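Galactose mutarotase related enzyme (Lactobacillus casei, PDB 3Q1N) probably binds carbohydrate and may interconvert the anomers of a sugar. Local coordinates at residues G74-Y79 / Y109-T114; L207-N212 / E255-L260. All blocks are in the same frame, centred on the assembly; numbering follows the deposited sequence.

Contact 1: G74-Y79 / Y109-T114; sequences GFARDY and YTLAVT. With EDO (1,2-ethanediol), chain T; NO3 (nitrate ion), chain B.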
loop_
_atom_site.group_PDB
_atom_site.type_symbol
_atom_site.label_atom_id
_atom_site.label_comp_id
_atom_site.label_asym_id
_atom_site.label_seq_id
_atom_site.Cartn_x
_atom_site.Cartn_y
_atom_site.Cartn_z
ATOM N N GLY A 74 6.774 -8.870 -1.681
ATOM C CA GLY A 74 6.844 -9.640 -0.444
ATOM C C GLY A 74 6.093 -10.964 -0.586
ATOM O O GLY A 74 6.009 -11.529 -1.686
ATOM N N PHE A 75 5.635 -11.497 0.534
ATOM C CA PHE A 75 4.944 -12.772 0.537
ATOM C C PHE A 75 3.713 -12.908 1.442
ATOM O O PHE A 75 3.004 -13.911 1.353
ATOM C CB PHE A 75 5.924 -13.917 0.841
ATOM C CG PHE A 75 6.647 -13.776 2.125
ATOM C CD1 PHE A 75 5.979 -13.857 3.314
ATOM C CD2 PHE A 75 8.043 -13.587 2.157
ATOM C CE1 PHE A 75 6.640 -13.714 4.497
ATOM C CE2 PHE A 75 8.715 -13.475 3.363
ATOM C CZ PHE A 75 7.997 -13.531 4.543
ATOM N N ALA A 76 3.405 -11.899 2.245
ATOM C CA ALA A 76 2.211 -11.964 3.125
ATOM C C ALA A 76 0.937 -12.142 2.264
ATOM O O ALA A 76 -0.017 -12.783 2.672
ATOM C CB ALA A 76 2.106 -10.719 4.015
ATOM N N ARG A 77 0.923 -11.517 1.095
ATOM C CA ARG A 77 -0.209 -11.525 0.202
ATOM C C ARG A 77 -0.443 -12.930 -0.328
ATOM O O ARG A 77 -1.511 -13.223 -0.877
ATOM C CB ARG A 77 0.025 -10.521 -0.966
ATOM C CG ARG A 77 1.174 -10.892 -1.913
ATOM C CD ARG A 77 1.239 -9.971 -3.158
ATOM N NE ARG A 77 1.823 -10.697 -4.269
ATOM C CZ ARG A 77 1.762 -10.370 -5.563
ATOM N NH1 ARG A 77 1.166 -9.269 -5.982
ATOM N NH2 ARG A 77 2.336 -11.169 -6.454
ATOM N N ASP A 78 0.562 -13.810 -0.213
ATOM C CA ASP A 78 0.458 -15.167 -0.795
ATOM C C ASP A 78 -0.113 -16.266 0.096
ATOM O O ASP A 78 -0.348 -17.377 -0.389
ATOM C CB ASP A 78 1.853 -15.622 -1.240
ATOM C CG ASP A 78 2.388 -14.775 -2.364
ATOM O OD1 ASP A 78 1.605 -14.506 -3.312
ATOM O OD2 ASP A 78 3.580 -14.398 -2.299
ATOM N N TYR A 79 -0.286 -15.960 1.386
ATOM C CA TYR A 79 -0.753 -16.942 2.361
ATOM C C TYR A 79 -1.966 -16.440 3.156
ATOM O O TYR A 79 -2.269 -15.243 3.204
ATOM C CB TYR A 79 0.383 -17.358 3.319
ATOM C CG TYR A 79 1.587 -17.884 2.581
ATOM C CD1 TYR A 79 1.574 -19.140 2.021
ATOM C CD2 TYR A 79 2.715 -17.073 2.363
ATOM C CE1 TYR A 79 2.643 -19.608 1.304
ATOM C CE2 TYR A 79 3.788 -17.519 1.620
ATOM C CZ TYR A 79 3.771 -18.771 1.107
ATOM O OH TYR A 79 4.872 -19.214 0.373
ATOM N N TYR A 109 7.529 -14.487 12.853
ATOM C CA TYR A 109 6.834 -13.212 12.923
ATOM C C TYR A 109 5.367 -13.377 13.151
ATOM O O TYR A 109 4.788 -14.446 12.859
ATOM C CB TYR A 109 7.081 -12.367 11.643
ATOM C CG TYR A 109 6.388 -12.903 10.379
ATOM C CD1 TYR A 109 5.029 -12.611 10.115
ATOM C CD2 TYR A 109 7.066 -13.745 9.481
ATOM C CE1 TYR A 109 4.426 -13.101 8.988
ATOM C CE2 TYR A 109 6.451 -14.255 8.363
ATOM C CZ TYR A 109 5.137 -13.936 8.105
ATOM O OH TYR A 109 4.491 -14.451 6.974
ATOM N N THR A 110 4.758 -12.285 13.595
ATOM C CA THR A 110 3.302 -12.163 13.557
ATOM C C THR A 110 2.963 -10.884 12.809
ATOM O O THR A 110 3.566 -9.853 13.043
ATOM C CB THR A 110 2.663 -12.119 14.932
ATOM O OG1 THR A 110 3.013 -13.283 15.683
ATOM C CG2 THR A 110 1.119 -12.063 14.819
ATOM N N LEU A 111 2.024 -10.984 11.856
ATOM C CA LEU A 111 1.493 -9.831 11.190
ATOM C C LEU A 111 0.011 -9.832 11.437
ATOM O O LEU A 111 -0.694 -10.721 10.979
ATOM C CB LEU A 111 1.811 -9.870 9.679
ATOM C CG LEU A 111 1.187 -8.797 8.817
ATOM C CD1 LEU A 111 1.608 -7.390 9.322
ATOM C CD2 LEU A 111 1.585 -9.027 7.326
ATOM N N ALA A 112 -0.462 -8.824 12.168
ATOM C CA ALA A 112 -1.858 -8.759 12.542
ATOM C C ALA A 112 -2.454 -7.500 11.952
ATOM O O ALA A 112 -1.832 -6.441 11.953
ATOM C CB ALA A 112 -2.071 -8.832 14.064
ATOM N N VAL A 113 -3.660 -7.643 11.401
ATOM C CA VAL A 113 -4.365 -6.541 10.767
ATOM C C VAL A 113 -5.816 -6.524 11.269
ATOM O O VAL A 113 -6.506 -7.541 11.155
ATOM C CB VAL A 113 -4.329 -6.739 9.216
ATOM C CG1 VAL A 113 -4.856 -5.516 8.473
ATOM C CG2 VAL A 113 -2.907 -7.133 8.752
ATOM N N THR A 114 -6.290 -5.390 11.790
ATOM C CA THR A 114 -7.648 -5.256 12.256
ATOM C C THR A 114 -8.348 -4.223 11.392
ATOM O O THR A 114 -7.801 -3.134 11.193
ATOM C CB THR A 114 -7.709 -4.876 13.759
ATOM O OG1 THR A 114 -7.191 -5.971 14.525
ATOM C CG2 THR A 114 -9.179 -4.579 14.200
HETATM C C1 EDO T . -4.381 -6.244 14.493
HETATM O O1 EDO T . -4.858 -6.399 15.795
HETATM C C2 EDO T . -3.171 -5.312 14.495
HETATM O O2 EDO T . -3.343 -4.071 15.111
HETATM N N NO3 B . 0.687 -6.223 -5.550
HETATM O O1 NO3 B . 0.775 -7.047 -4.442
HETATM O O2 NO3 B . 0.853 -4.869 -5.462
HETATM O O3 NO3 B . 0.443 -6.757 -6.776
#
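A buried apolar contact sets Phe75 and Ala76, at the start of a 3-10 turn in the loop between strands 66-69 and 82-84, against Tyr109 and Leu111 on the inward side of strand 109-118. Phe75 and Tyr109 approach from opposite directions. The rim of the phenylalanine ring does the touching: CE1 of Phe75 lies 3.4 Å from OH of Tyr109 and 3.9 Å from its CE2, with the tyrosine atoms near the plane of the Phe75 ring. Tyr109 suits this place because it is aromatic along its flank and polar at its end. Its hydroxyl is hydrogen-bonded to Gln95 OE1, and Gln95 NE2 holds the carbonyl oxygen of Ala76, so one amide from strand 90-96 ties loop and strand together. Tyr109 belongs to the large antiparallel sheet of the galactose mutarotase beta-sandwich, and the loop is laid over a face of that sheet. Further along, the CB of Ala76 meets CD2 of Leu111 at 3.8 Å. Leu111 turns its CG opposite the backbone N (chi1 174°), and this carries the branched end to the small methyl. The turn is closed by a bond of 2.9 Å from Asp78 N to Phe75 O. Arg77, on the same turn, takes no part in the packing; its chain is extended, and its NH1 makes a weak hydrogen bond of 2.7 Å (148° at the hydrogen) to O1 of a nitrate, probably from the crystallisation liquor, lying at the edge of the guanidinium.

Contact 2: L207-N212 / E255-L260; sequences LVILAN and EPFDGL. With EDO (1,2-ethanediol), chain J; EDO (1,2-ethanediol), chain N.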
loop_
_atom_site.group_PDB
_atom_site.type_symbol
_atom_site.label_atom_id
_atom_site.label_comp_id
_atom_site.label_asym_id
_atom_site.label_seq_id
_atom_site.Cartn_x
_atom_site.Cartn_y
_atom_site.Cartn_z
ATOM N N LEU A 207 5.476 4.112 -11.016
ATOM C CA LEU A 207 5.025 4.518 -9.697
ATOM C C LEU A 207 5.661 5.864 -9.225
ATOM O O LEU A 207 6.847 6.132 -9.475
ATOM C CB LEU A 207 5.326 3.401 -8.699
ATOM C CG LEU A 207 6.766 3.125 -8.252
ATOM C CD1 LEU A 207 6.735 2.079 -7.151
ATOM C CD2 LEU A 207 7.706 2.685 -9.411
ATOM N N VAL A 208 4.834 6.721 -8.611
ATOM C CA VAL A 208 5.243 8.002 -8.045
ATOM C C VAL A 208 5.234 7.897 -6.515
ATOM O O VAL A 208 4.186 7.863 -5.874
ATOM C CB VAL A 208 4.288 9.142 -8.508
ATOM C CG1 VAL A 208 4.688 10.514 -7.868
ATOM C CG2 VAL A 208 4.306 9.256 -10.065
ATOM N N ILE A 209 6.414 7.778 -5.937
ATOM C CA ILE A 209 6.556 7.602 -4.486
ATOM C C ILE A 209 6.833 8.941 -3.810
ATOM O O ILE A 209 7.943 9.444 -3.888
ATOM C CB ILE A 209 7.702 6.625 -4.126
ATOM C CG1 ILE A 209 7.619 5.350 -4.944
ATOM C CG2 ILE A 209 7.658 6.334 -2.615
ATOM C CD1 ILE A 209 8.879 4.437 -4.801
ATOM N N LEU A 210 5.835 9.525 -3.164
ATOM C CA LEU A 210 6.014 10.812 -2.485
ATOM C C LEU A 210 6.906 10.662 -1.265
ATOM O O LEU A 210 6.690 9.785 -0.400
ATOM C CB LEU A 210 4.660 11.404 -2.031
ATOM C CG LEU A 210 3.625 11.602 -3.133
ATOM C CD1 LEU A 210 2.358 12.219 -2.511
ATOM C CD2 LEU A 210 4.127 12.498 -4.241
ATOM N N ALA A 211 7.907 11.527 -1.203
ATOM C CA ALA A 211 8.940 11.491 -0.186
ATOM C C ALA A 211 8.616 12.326 1.044
ATOM O O ALA A 211 9.343 12.231 2.046
ATOM C CB ALA A 211 10.257 11.949 -0.784
ATOM N N ASN A 212 7.546 13.129 0.991
ATOM C CA ASN A 212 7.250 14.092 2.056
ATOM C C ASN A 212 6.548 13.420 3.233
ATOM O O ASN A 212 5.326 13.274 3.254
ATOM C CB ASN A 212 6.434 15.288 1.509
ATOM C CG ASN A 212 7.055 15.921 0.293
ATOM O OD1 ASN A 212 7.020 15.349 -0.776
ATOM N ND2 ASN A 212 7.550 17.157 0.426
ATOM N N GLU A 255 -1.087 4.360 -2.269
ATOM C CA GLU A 255 -0.535 3.245 -1.536
ATOM C C GLU A 255 0.338 3.676 -0.369
ATOM O O GLU A 255 1.450 4.184 -0.570
ATOM C CB GLU A 255 0.282 2.377 -2.497
ATOM C CG GLU A 255 -0.401 2.041 -3.855
ATOM C CD GLU A 255 0.557 1.420 -4.846
ATOM O OE1 GLU A 255 1.752 1.247 -4.506
ATOM O OE2 GLU A 255 0.140 1.108 -5.989
ATOM N N PRO A 256 -0.164 3.510 0.863
ATOM C CA PRO A 256 0.671 3.862 2.002
ATOM C C PRO A 256 1.870 2.907 2.122
ATOM O O PRO A 256 1.664 1.692 2.152
ATOM C CB PRO A 256 -0.292 3.738 3.194
ATOM C CG PRO A 256 -1.679 3.918 2.620
ATOM C CD PRO A 256 -1.566 3.235 1.272
ATOM N N PHE A 257 3.074 3.473 2.230
ATOM C CA PHE A 257 4.342 2.704 2.298
ATOM C C PHE A 257 5.095 3.006 3.597
ATOM O O PHE A 257 5.477 4.176 3.862
ATOM C CB PHE A 257 5.315 3.071 1.156
ATOM C CG PHE A 257 5.074 2.393 -0.207
ATOM C CD1 PHE A 257 3.937 1.673 -0.521
ATOM C CD2 PHE A 257 6.028 2.552 -1.185
ATOM C CE1 PHE A 257 3.778 1.106 -1.791
ATOM C CE2 PHE A 257 5.865 1.987 -2.428
ATOM C CZ PHE A 257 4.764 1.277 -2.741
ATOM N N ASP A 258 5.341 1.959 4.388
ATOM C CA ASP A 258 6.369 1.997 5.454
ATOM C C ASP A 258 7.589 1.189 4.986
ATOM O O ASP A 258 7.900 0.152 5.525
ATOM C CB ASP A 258 5.799 1.460 6.770
ATOM C CG ASP A 258 6.753 1.637 7.944
ATOM O OD1 ASP A 258 7.646 2.524 7.886
ATOM O OD2 ASP A 258 6.585 0.880 8.945
ATOM N N GLY A 259 8.249 1.716 3.950
ATOM C CA GLY A 259 9.353 1.066 3.281
ATOM C C GLY A 259 9.362 1.535 1.841
ATOM O O GLY A 259 8.585 2.404 1.447
ATOM N N LEU A 260 10.343 1.042 1.095
ATOM C CA LEU A 260 10.576 1.481 -0.287
ATOM C C LEU A 260 11.091 0.335 -1.121
ATOM O O LEU A 260 11.800 -0.552 -0.615
ATOM C CB LEU A 260 11.634 2.573 -0.302
ATOM C CG LEU A 260 11.314 3.946 0.326
ATOM C CD1 LEU A 260 12.535 4.794 0.452
ATOM C CD2 LEU A 260 10.217 4.597 -0.497
HETATM C C1 EDO J . 3.038 0.334 -7.464
HETATM O O1 EDO J . 3.498 -0.036 -6.150
HETATM C C2 EDO J . 3.243 -0.756 -8.492
HETATM O O2 EDO J . 2.545 -1.970 -8.129
HETATM C C1 EDO N . 8.911 5.073 9.970
HETATM O O1 EDO N . 9.643 4.077 9.225
HETATM C C2 EDO N . 8.753 4.613 11.407
HETATM O O2 EDO N . 7.632 3.742 11.497
#
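In the antiparallel sheet where strand 238-242 separates strand 208-210 from strand 251-258, Ile209 of strand 208-210 packs against Phe257 and Leu260, at the end of strand 251-258 and just past it. A single branch of the isoleucine serves both partners: CG2, opposite the backbone N because chi1 is -48°, comes 3.7 Å from CD2 of Leu260 and 4.4 Å from CD2 of Phe257. The isoleucine and leucine chains meet at a slant, methyl against methyl. A beta-branched residue fits here, since its methyl stands close to the strand and can fill the angle between ring and leucine.

The far end of the Phe257 ring lies near a molecule of 1,2-ethanediol, probably from the crystallisation liquor. O1 of this diol lies in the ring plane at the edge, 3.9 Å from CZ of Phe257, and CD1 of Leu207 flanks the same oxygen at 4.0 Å. That O1 donates a hydrogen bond of 2.7 Å to OE1 of Glu255, whose chain is extended beyond CG and so carries the carboxylate forward to the diol. A buried carboxylate near the end of a strand, with a small hydroxyl compound at it, is consistent with the glutamate base of galactose mutarotases, though its role here is inferred. Shortening Glu255 to an alanine would remove the carboxylate, and the diol hydroxyl would probably be left without this acceptor. Asp258, the next acid along, points the other way and accepts a bond of 2.9 Å at OD1 from O1 of a second diol.

Strand 238-242 is antiparallel to both of its neighbours, and its Thr240 touches both Ile209 and Phe257, while Phe173 of strand 171-175 packs on Ile209 and Leu260.

Contact 1 closes before contact 2 opens along the chain, and the two do not touch: their centres are 19 Å apart and their nearest atoms about 10 Å. What relates them is the polar region between. Arg77 of segment 74-79 and Glu255 of segment 255-260 each reach into it, with NH1 of Arg77 10.4 Å from OE2 of Glu255. The nitrate at Arg77 and the ethanediol at Glu255 lie in this interval, O2 of the nitrate 4.3 Å from O2 of the diol. Both probably come from the crystallisation liquor, but small molecules at both residues are consistent with a sugar-binding cleft.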